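Side-chain contacts in chemotactic transducer PctC (Pseudomonas aeruginosa, PDB 5LTV), which binds gamma-aminobutyric acid in its Cache domain and probably relays that signal to the chemotaxis machinery: residues Ala46-Ser51 and Thr175-Ser180; Lys125-Ala130 and Leu162-Gly167; Thr136-Asp141 and Gly205-Thr210; Phe190-Ala195 and Val238-Val243. All coordinates share one frame; numbering follows the deposited sequence.

Contact 1 (Ala46-Ser51 and Thr175-Ser180); sequences ASNIQS and TAILNS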
# COMPACT_ATOMS: atom_id res chain seq x y z
N ALA A 46 8.62 -12.03 -4.69
CA ALA A 46 7.48 -11.32 -5.24
C ALA A 46 6.17 -12.03 -4.89
O ALA A 46 5.19 -11.38 -4.52
CB ALA A 46 7.61 -11.19 -6.75
N SER A 47 6.14 -13.34 -5.01
CA SER A 47 4.88 -14.00 -4.72
C SER A 47 4.57 -13.94 -3.23
O SER A 47 3.39 -13.99 -2.85
CB SER A 47 4.89 -15.43 -5.27
OG SER A 47 5.95 -16.18 -4.68
N ASN A 48 5.58 -13.76 -2.38
CA ASN A 48 5.33 -13.58 -0.95
C ASN A 48 4.70 -12.22 -0.67
O ASN A 48 3.63 -12.12 -0.05
CB ASN A 48 6.61 -13.75 -0.15
CG ASN A 48 6.34 -13.88 1.35
OD1 ASN A 48 5.43 -14.60 1.76
ND2 ASN A 48 7.08 -13.17 2.15
N ILE A 49 5.34 -11.14 -1.11
CA ILE A 49 4.74 -9.83 -0.90
C ILE A 49 3.40 -9.74 -1.63
O ILE A 49 2.47 -9.09 -1.14
CB ILE A 49 5.75 -8.73 -1.30
CG1 ILE A 49 5.41 -7.43 -0.63
CG2 ILE A 49 5.81 -8.50 -2.76
CD1 ILE A 49 5.67 -7.48 0.85
N GLN A 50 3.22 -10.46 -2.76
CA GLN A 50 1.91 -10.48 -3.43
C GLN A 50 0.83 -11.07 -2.54
O GLN A 50 -0.25 -10.48 -2.36
CB GLN A 50 1.98 -11.28 -4.72
CG GLN A 50 0.60 -11.69 -5.27
CD GLN A 50 0.69 -12.58 -6.52
OE1 GLN A 50 1.78 -12.99 -6.92
NE2 GLN A 50 -0.45 -12.85 -7.15
N SER A 51 1.09 -12.26 -1.98
CA SER A 51 0.12 -12.88 -1.09
C SER A 51 -0.18 -11.99 0.11
O SER A 51 -1.34 -11.85 0.52
CB SER A 51 0.62 -14.25 -0.60
OG SER A 51 0.46 -15.22 -1.58
N THR A 175 8.51 -3.59 4.52
CA THR A 175 9.92 -3.79 4.20
C THR A 175 10.46 -5.03 4.91
O THR A 175 11.21 -5.81 4.31
CB THR A 175 10.73 -2.55 4.55
OG1 THR A 175 10.16 -1.43 3.89
CG2 THR A 175 12.19 -2.72 4.11
N ALA A 176 10.05 -5.24 6.16
CA ALA A 176 10.38 -6.47 6.88
C ALA A 176 9.93 -7.72 6.12
O ALA A 176 10.71 -8.67 5.98
CB ALA A 176 9.74 -6.43 8.25
N ILE A 177 8.66 -7.75 5.66
CA ILE A 177 8.19 -8.90 4.87
C ILE A 177 9.11 -9.15 3.69
O ILE A 177 9.49 -10.29 3.42
CB ILE A 177 6.75 -8.68 4.37
CG1 ILE A 177 5.80 -8.25 5.48
CG2 ILE A 177 6.23 -9.97 3.72
CD1 ILE A 177 5.40 -9.38 6.37
N LEU A 178 9.47 -8.08 2.96
CA LEU A 178 10.29 -8.19 1.75
C LEU A 178 11.66 -8.78 2.04
O LEU A 178 12.16 -9.60 1.25
CB LEU A 178 10.43 -6.80 1.12
CG LEU A 178 10.67 -6.79 -0.37
CD1 LEU A 178 9.41 -7.25 -1.12
CD2 LEU A 178 11.06 -5.39 -0.77
N ASN A 179 12.29 -8.37 3.14
CA ASN A 179 13.64 -8.79 3.53
C ASN A 179 13.64 -9.87 4.60
O ASN A 179 14.46 -9.82 5.54
CB ASN A 179 14.44 -7.58 3.99
CG ASN A 179 14.86 -6.70 2.85
OD1 ASN A 179 15.92 -6.90 2.26
ND2 ASN A 179 14.00 -5.74 2.51
N SER A 180 12.78 -10.88 4.49
CA SER A 180 12.74 -11.89 5.55
C SER A 180 13.96 -12.81 5.55
O SER A 180 14.10 -13.60 6.50
CB SER A 180 11.44 -12.70 5.47
OG SER A 180 11.24 -13.27 4.18

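Contact 2 (Lys125-Ala130 and Leu162-Gly167); sequences KDALAA and LGVAAG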
# COMPACT_ATOMS: atom_id res chain seq x y z
N LYS A 125 -9.33 10.95 -3.18
CA LYS A 125 -9.60 11.38 -4.54
C LYS A 125 -9.21 10.33 -5.57
O LYS A 125 -9.90 10.15 -6.58
CB LYS A 125 -8.89 12.71 -4.82
CG LYS A 125 -9.38 13.85 -3.99
CD LYS A 125 -8.74 15.17 -4.40
CE LYS A 125 -7.26 15.20 -4.02
NZ LYS A 125 -6.55 16.49 -4.30
N ASP A 126 -8.11 9.59 -5.34
CA ASP A 126 -7.75 8.53 -6.29
C ASP A 126 -8.70 7.33 -6.22
O ASP A 126 -8.98 6.70 -7.25
CB ASP A 126 -6.30 8.08 -6.09
CG ASP A 126 -5.29 9.22 -6.33
OD1 ASP A 126 -5.74 10.28 -6.80
OD2 ASP A 126 -4.09 9.07 -6.04
N ALA A 127 -9.22 6.98 -5.04
CA ALA A 127 -10.23 5.92 -5.02
C ALA A 127 -11.46 6.30 -5.87
O ALA A 127 -12.02 5.46 -6.60
CB ALA A 127 -10.67 5.61 -3.58
N LEU A 128 -11.90 7.57 -5.76
CA LEU A 128 -13.08 7.98 -6.51
C LEU A 128 -12.78 8.04 -8.00
O LEU A 128 -13.61 7.61 -8.81
CB LEU A 128 -13.58 9.33 -6.01
CG LEU A 128 -14.29 9.34 -4.64
CD1 LEU A 128 -14.97 10.68 -4.41
CD2 LEU A 128 -15.30 8.20 -4.52
N ALA A 129 -11.60 8.52 -8.38
CA ALA A 129 -11.26 8.62 -9.79
C ALA A 129 -11.17 7.24 -10.43
O ALA A 129 -11.68 7.02 -11.54
CB ALA A 129 -9.95 9.39 -9.98
N ALA A 130 -10.57 6.27 -9.74
CA ALA A 130 -10.48 4.93 -10.29
C ALA A 130 -11.76 4.13 -10.15
O ALA A 130 -11.92 3.14 -10.86
CB ALA A 130 -9.33 4.18 -9.63
N LEU A 162 -21.30 6.72 -0.18
CA LEU A 162 -21.09 6.93 1.24
C LEU A 162 -19.76 7.65 1.47
O LEU A 162 -19.69 8.65 2.20
CB LEU A 162 -21.15 5.58 1.97
CG LEU A 162 -20.78 5.70 3.45
CD1 LEU A 162 -21.77 6.61 4.23
CD2 LEU A 162 -20.66 4.31 4.09
N GLY A 163 -18.70 7.17 0.86
CA GLY A 163 -17.42 7.84 0.94
C GLY A 163 -16.36 6.92 0.39
O GLY A 163 -16.61 6.15 -0.54
N VAL A 164 -15.17 7.00 1.00
CA VAL A 164 -14.06 6.12 0.66
C VAL A 164 -13.60 5.38 1.91
O VAL A 164 -13.29 6.00 2.93
CB VAL A 164 -12.91 6.89 0.01
CG1 VAL A 164 -11.67 6.01 -0.10
CG2 VAL A 164 -13.37 7.40 -1.35
N ALA A 165 -13.52 4.05 1.82
CA ALA A 165 -13.01 3.24 2.90
C ALA A 165 -11.58 2.84 2.57
O ALA A 165 -11.24 2.65 1.40
CB ALA A 165 -13.88 2.01 3.12
N ALA A 166 -10.72 2.80 3.60
CA ALA A 166 -9.31 2.46 3.42
C ALA A 166 -8.76 1.71 4.64
O ALA A 166 -9.31 1.77 5.73
CB ALA A 166 -8.45 3.69 3.18
N GLY A 167 -7.64 1.01 4.41
CA GLY A 167 -6.71 0.68 5.48
C GLY A 167 -5.30 1.04 5.08
O GLY A 167 -4.92 0.92 3.92

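Contact 3 (Thr136-Asp141 and Gly205-Thr210); sequences TEPFVD and GLVLKT. With ABU (gamma-amino-butanoic acid), chain H; SO4 (sulfate ion), chain I.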
# COMPACT_ATOMS: atom_id res chain seq x y z
N THR A 136 -1.91 2.74 -3.07
CA THR A 136 -1.20 3.98 -3.25
C THR A 136 0.30 3.76 -3.14
O THR A 136 0.78 2.77 -2.57
CB THR A 136 -1.64 5.00 -2.18
OG1 THR A 136 -0.96 4.66 -0.97
CG2 THR A 136 -3.16 4.98 -1.94
N GLU A 137 1.05 4.71 -3.69
CA GLU A 137 2.46 4.80 -3.36
C GLU A 137 2.61 5.35 -1.93
O GLU A 137 1.65 5.86 -1.34
CB GLU A 137 3.18 5.67 -4.40
CG GLU A 137 3.27 4.99 -5.80
CD GLU A 137 3.99 5.83 -6.88
OE1 GLU A 137 4.19 7.05 -6.69
OE2 GLU A 137 4.37 5.26 -7.94
N PRO A 138 3.79 5.22 -1.34
CA PRO A 138 3.97 5.74 0.03
C PRO A 138 3.62 7.22 0.12
O PRO A 138 3.82 8.01 -0.81
CB PRO A 138 5.45 5.48 0.33
CG PRO A 138 5.78 4.23 -0.53
CD PRO A 138 4.98 4.47 -1.81
N PHE A 139 3.04 7.59 1.25
CA PHE A 139 2.87 8.98 1.62
C PHE A 139 3.07 9.06 3.12
O PHE A 139 3.42 8.05 3.77
CB PHE A 139 1.52 9.55 1.13
CG PHE A 139 0.31 8.84 1.68
CD1 PHE A 139 -0.17 7.66 1.08
CD2 PHE A 139 -0.37 9.37 2.78
CE1 PHE A 139 -1.28 7.01 1.58
CE2 PHE A 139 -1.50 8.76 3.27
CZ PHE A 139 -1.97 7.57 2.68
N VAL A 140 2.89 10.26 3.66
CA VAL A 140 3.11 10.55 5.08
C VAL A 140 1.76 10.62 5.77
O VAL A 140 0.93 11.48 5.43
CB VAL A 140 3.87 11.88 5.26
CG1 VAL A 140 3.97 12.23 6.78
CG2 VAL A 140 5.25 11.83 4.64
N ASP A 141 1.55 9.76 6.76
CA ASP A 141 0.32 9.80 7.57
C ASP A 141 0.10 11.18 8.17
O ASP A 141 0.99 11.73 8.82
CB ASP A 141 0.43 8.75 8.66
CG ASP A 141 -0.82 8.59 9.49
OD1 ASP A 141 -1.38 9.57 10.02
OD2 ASP A 141 -1.22 7.41 9.65
N GLY A 205 15.65 6.40 4.15
CA GLY A 205 15.87 7.65 3.44
C GLY A 205 15.73 7.54 1.93
O GLY A 205 15.44 8.54 1.27
N LEU A 206 15.92 6.34 1.37
CA LEU A 206 15.82 6.21 -0.08
C LEU A 206 14.38 6.02 -0.54
O LEU A 206 14.13 6.04 -1.75
CB LEU A 206 16.69 5.05 -0.57
CG LEU A 206 18.20 5.27 -0.54
CD1 LEU A 206 18.89 4.03 -1.07
CD2 LEU A 206 18.55 6.49 -1.35
N VAL A 207 13.43 5.88 0.39
CA VAL A 207 12.03 5.77 0.01
C VAL A 207 11.56 7.05 -0.67
O VAL A 207 11.84 8.16 -0.21
CB VAL A 207 11.16 5.43 1.23
CG1 VAL A 207 9.71 5.76 0.94
CG2 VAL A 207 11.31 3.94 1.53
N LEU A 208 10.86 6.89 -1.79
CA LEU A 208 10.31 7.94 -2.65
C LEU A 208 11.38 8.69 -3.43
O LEU A 208 11.07 9.68 -4.10
CB LEU A 208 9.44 8.96 -1.90
CG LEU A 208 8.12 8.45 -1.32
CD1 LEU A 208 7.24 9.61 -0.89
CD2 LEU A 208 7.38 7.55 -2.32
N LYS A 209 12.64 8.25 -3.37
CA LYS A 209 13.62 8.75 -4.31
C LYS A 209 13.52 7.98 -5.63
O LYS A 209 13.03 6.85 -5.68
CB LYS A 209 15.03 8.62 -3.74
CG LYS A 209 15.64 9.91 -3.21
CD LYS A 209 14.86 10.49 -2.04
CE LYS A 209 15.79 11.21 -1.06
NZ LYS A 209 15.10 11.55 0.24
N THR A 210 13.99 8.61 -6.70
CA THR A 210 14.16 7.84 -7.93
C THR A 210 15.43 6.99 -7.86
O THR A 210 16.31 7.21 -7.02
CB THR A 210 14.25 8.75 -9.14
OG1 THR A 210 15.47 9.52 -9.08
CG2 THR A 210 13.03 9.68 -9.18
N ABU H . -4.43 6.87 9.18
CD ABU H . -3.87 7.97 8.35
CB ABU H . -4.90 8.98 7.95
CG ABU H . -4.93 9.26 6.45
C ABU H . -4.27 10.50 5.87
O ABU H . -3.02 10.61 5.98
OXT ABU H . -5.00 11.31 5.24
S SO4 I . 1.78 13.61 1.94
O1 SO4 I . 2.89 12.68 2.04
O2 SO4 I . 1.74 14.18 0.59
O3 SO4 I . 1.93 14.64 2.98
O4 SO4 I . 0.53 12.92 2.19

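Contact 4 (Phe190-Ala195 and Val238-Val243); sequences FLVSDA and VSFTPV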
# COMPACT_ATOMS: atom_id res chain seq x y z
N PHE A 190 14.70 -4.42 -2.33
CA PHE A 190 13.82 -3.27 -2.17
C PHE A 190 12.69 -3.35 -3.21
O PHE A 190 12.57 -4.32 -3.97
CB PHE A 190 14.62 -1.96 -2.21
CG PHE A 190 15.26 -1.65 -3.52
CD1 PHE A 190 16.51 -2.18 -3.85
CD2 PHE A 190 14.65 -0.77 -4.41
CE1 PHE A 190 17.12 -1.87 -5.06
CE2 PHE A 190 15.23 -0.46 -5.63
CZ PHE A 190 16.47 -1.00 -5.96
N LEU A 191 11.81 -2.37 -3.17
CA LEU A 191 10.64 -2.34 -4.04
C LEU A 191 10.63 -1.01 -4.79
O LEU A 191 10.87 0.04 -4.20
CB LEU A 191 9.34 -2.53 -3.24
CG LEU A 191 8.13 -2.90 -4.10
CD1 LEU A 191 8.03 -4.43 -4.36
CD2 LEU A 191 6.87 -2.42 -3.43
N VAL A 192 10.37 -1.07 -6.09
CA VAL A 192 10.51 0.08 -6.97
C VAL A 192 9.43 -0.00 -8.04
O VAL A 192 9.07 -1.09 -8.50
CB VAL A 192 11.93 0.15 -7.58
CG1 VAL A 192 12.23 -1.10 -8.41
CG2 VAL A 192 12.10 1.38 -8.45
N SER A 193 8.89 1.15 -8.42
CA SER A 193 7.85 1.17 -9.42
C SER A 193 8.47 1.11 -10.81
O SER A 193 9.68 1.31 -11.00
CB SER A 193 6.98 2.42 -9.29
OG SER A 193 7.64 3.57 -9.82
N ASP A 194 7.62 0.83 -11.80
CA ASP A 194 8.07 0.75 -13.19
C ASP A 194 8.68 2.05 -13.68
O ASP A 194 9.58 2.03 -14.53
CB ASP A 194 6.90 0.33 -14.09
CG ASP A 194 5.68 1.23 -13.93
OD1 ASP A 194 5.61 2.06 -12.99
OD2 ASP A 194 4.77 1.08 -14.77
N ALA A 195 8.23 3.18 -13.15
CA ALA A 195 8.78 4.48 -13.52
C ALA A 195 10.11 4.79 -12.84
O ALA A 195 10.71 5.83 -13.15
CB ALA A 195 7.77 5.59 -13.20
N VAL A 238 22.00 -7.03 -9.86
CA VAL A 238 20.69 -6.52 -9.48
C VAL A 238 19.63 -7.11 -10.39
O VAL A 238 19.74 -7.03 -11.62
CB VAL A 238 20.64 -4.98 -9.48
CG1 VAL A 238 19.22 -4.50 -9.67
CG2 VAL A 238 21.19 -4.46 -8.15
N SER A 239 18.61 -7.72 -9.78
CA SER A 239 17.56 -8.47 -10.45
C SER A 239 16.21 -7.80 -10.21
O SER A 239 15.91 -7.39 -9.09
CB SER A 239 17.51 -9.91 -9.92
OG SER A 239 16.28 -10.55 -10.29
N PHE A 240 15.40 -7.70 -11.27
CA PHE A 240 14.04 -7.17 -11.17
C PHE A 240 13.03 -8.27 -11.47
O PHE A 240 13.12 -8.95 -12.50
CB PHE A 240 13.81 -5.99 -12.12
CG PHE A 240 14.64 -4.78 -11.79
CD1 PHE A 240 14.28 -3.92 -10.75
CD2 PHE A 240 15.81 -4.51 -12.50
CE1 PHE A 240 15.06 -2.78 -10.44
CE2 PHE A 240 16.58 -3.39 -12.21
CZ PHE A 240 16.20 -2.52 -11.17
N THR A 241 12.06 -8.42 -10.56
CA THR A 241 10.96 -9.38 -10.67
C THR A 241 9.64 -8.67 -10.44
O THR A 241 9.44 -8.08 -9.35
CB THR A 241 11.12 -10.50 -9.66
OG1 THR A 241 12.43 -11.09 -9.80
CG2 THR A 241 10.00 -11.54 -9.87
N PRO A 242 8.71 -8.71 -11.38
CA PRO A 242 7.42 -8.04 -11.17
C PRO A 242 6.60 -8.69 -10.07
O PRO A 242 6.67 -9.90 -9.84
CB PRO A 242 6.73 -8.16 -12.54
CG PRO A 242 7.43 -9.27 -13.24
CD PRO A 242 8.84 -9.28 -12.74
N VAL A 243 5.85 -7.86 -9.36
CA VAL A 243 4.85 -8.34 -8.42
C VAL A 243 3.53 -8.48 -9.17
O VAL A 243 3.03 -7.51 -9.75
CB VAL A 243 4.69 -7.40 -7.22
CG1 VAL A 243 3.76 -8.06 -6.23
CG2 VAL A 243 6.05 -7.12 -6.59

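Contact 1 (Ala46-Ser51 and Thr175-Ser180)
I49 meets both I177 and L178, and methyl packing among these three accounts for most of the 203 Å² buried here. At its far end, I49 CD1 sits 3.8 Å from I177 CG2. Nearer the backbone a single methyl of the leucine serves the whole root of the isoleucine: L178 CD1 is 4.0 Å from I49 CB and almost as close to CG1 and CG2. On the outer side the solvent-exposed N48 crosses I177 at about a right angle, with its ND2 lying 3.7 Å from I177 CG2. This is contact of an amide with a methyl, and no hydrogen bond joins the two segments. I177 can serve two neighbours through one branch because its CG2 lies anti to its own backbone N, while CG1 is folded back beside that N (chi1 -50°). I49 reaches across with CG1 anti to the backbone N (chi1 -158°).

The two helices have different places in the double-Cache fold. Helix 34-68 is the long N-terminal helix running beside both sheets, and helix 171-178 is the short connector between the ligand-binding sheet and the second, C-terminal sheet.

One shell further out, L178 and A46 both rest on V253 of strand 251-256. The connector ends just past L178, with N179 leaving helical geometry. N179 ND2 bonds to A189 O and makes a straight but weak bond of 3.3 Å back to T175 O. T175 OG1 in turn holds L171 O.

Contact 2 (Lys125-Ala130 and Leu162-Gly167)
V164 puts both of its methyls to work against helix 122-130: CG1 goes to A127 alone, and CG2 sits between A127 and L128. The tight part is A127: its CB, directed toward the strand, comes within 3.6 Å of V164 CG1 and touches CG2 of the same valine slightly less closely. With so short a side chain on the helix, the backbones can approach until the A127 and V164 CA atoms are 6.9 Å apart. The valine's chi1 of 169° sets CG1 anti to the backbone N and CG2 anti to the carbonyl carbon, which spreads the two methyls across the helix surface.

This is a helix laid on one face of the five-stranded antiparallel sheet of the ligand-binding module, with strand 160-170 at the middle of that sheet. V164 bonds through its backbone to G97 on one neighbouring strand, and A165 bonds to L153 on the other. Just before them L162 and G163 form a classic beta bulge opposite V155.

L128 makes the looser side. It leaves its backbone at an angle to the strand and only its outer part returns, CD2 lying 3.8 Å from V164 CG2, at a partly exposed margin. On the inner side the packing continues instead: A127 touches S152, and V164 also meets W123, whose NE1 bonds to the bound gamma-aminobutyrate.

Contact 3 (Thr136-Asp141 and Gly205-Thr210)
L208 holds CG anti to its carbonyl carbon (chi1 -67°) and extends from there, which carries both its methyls to P138. CD2 settles on the proline ring, 3.9 Å from P138 CB and equally far from CD, while L208 CD1 lies 3.8 Å from P138 O. V207 gives lighter support, its CG1 being 4.3 Å from P138 CB. The leucine is delivered by a type II beta turn from L206 to K209, closed by the bond from K209 N to L206 O, in which L208 takes the position with positive phi.

Beyond P138, F139 sends its CB away from segment 205-210, and chi1 of 60° folds the ring over its own backbone. The ring edge faces gamma-aminobutyrate, with CE2 3.6 Å from the ligand's O and that oxygen close to the ring plane. D141 OD2 comes nearest to the ligand carbon CD, at 3.0 Å, with the ligand N at 3.3 Å; its OD1 is gripped by G143 N and T144 N, which fix the carboxylate's rotation. V140 N donates to O1 of a sulfate, probably from the crystallisation liquor, at 2.9 Å; R121 NH1 binds it too and R121 NE the ligand.

Apolar packing thus ties the pocket strand to the second module. The slightly positive C-H edge of the F139 ring probably favours the ligand's carboxylate, while D141 adds negative charge near the amino end, probably alongside D168, whose OD2 bonds the ligand.

Contact 4 (Phe190-Ala195 and Val238-Val243)
F240 and V192 give up the most surface to this contact, with V243 close behind. V192 CG1 comes up to the edge of the F240 ring, near its plane, and is 3.9 Å from CE1. The next nearest ring atom is CD1, so the methyl sits beside the CD1-CE1 side of the ring. Two torsions bring them together: V192 holds CG1 between its backbone N and carbonyl carbon (chi1 60°), and F240 swings its ring with CG anti to the carbonyl carbon (chi1 -65°), which brings that flank over to the valine.

V243 makes a second, separate contact. Its CG2 lies 4.0 Å from L191 CD1, and the two side chains meet at about a right angle. L191 starts out away from segment 238-243, and only the end of its chain turns back to it.

The strands involved are next-but-one neighbours in the five-stranded antiparallel sheet of the C-terminal Cache module. Strand 251-256 runs between them, bonded to segment 190-195 through F190 with A254 and V192 with Y252. This explains why the nearest CA atoms, those of V192 and F240, are 9.1 Å apart, and why side chains alone bridge the segments.

Alternation along the strand sends L191 and V192 to opposite faces of the sheet. On the V192 face, V192 and F240 share I222, and F240 also rests on P220. V243 lies on the helix side with L191, packing against I49 and Q50 of helix 34-68, while T241 touches A46 of the same helix.

Contacts 1 and 4 form one continuous packed region: A46 CB is 3.5 Å from P242 O, and L178 CD2 is 3.6 Å from F190 C. Contact 3 reaches this region more lightly, through E137 OE2 at 4.1 Å from S193 CB. Contact 2 stands apart, its centre about 26 Å from those of contacts 1 and 4, on the opposite side of the chain's centre. The V164 side chain of contact 2 is about 10 Å from the gamma-aminobutyrate, whereas contact 3 lines its pocket through F139 and D141 and, through P138, also packs on the second module.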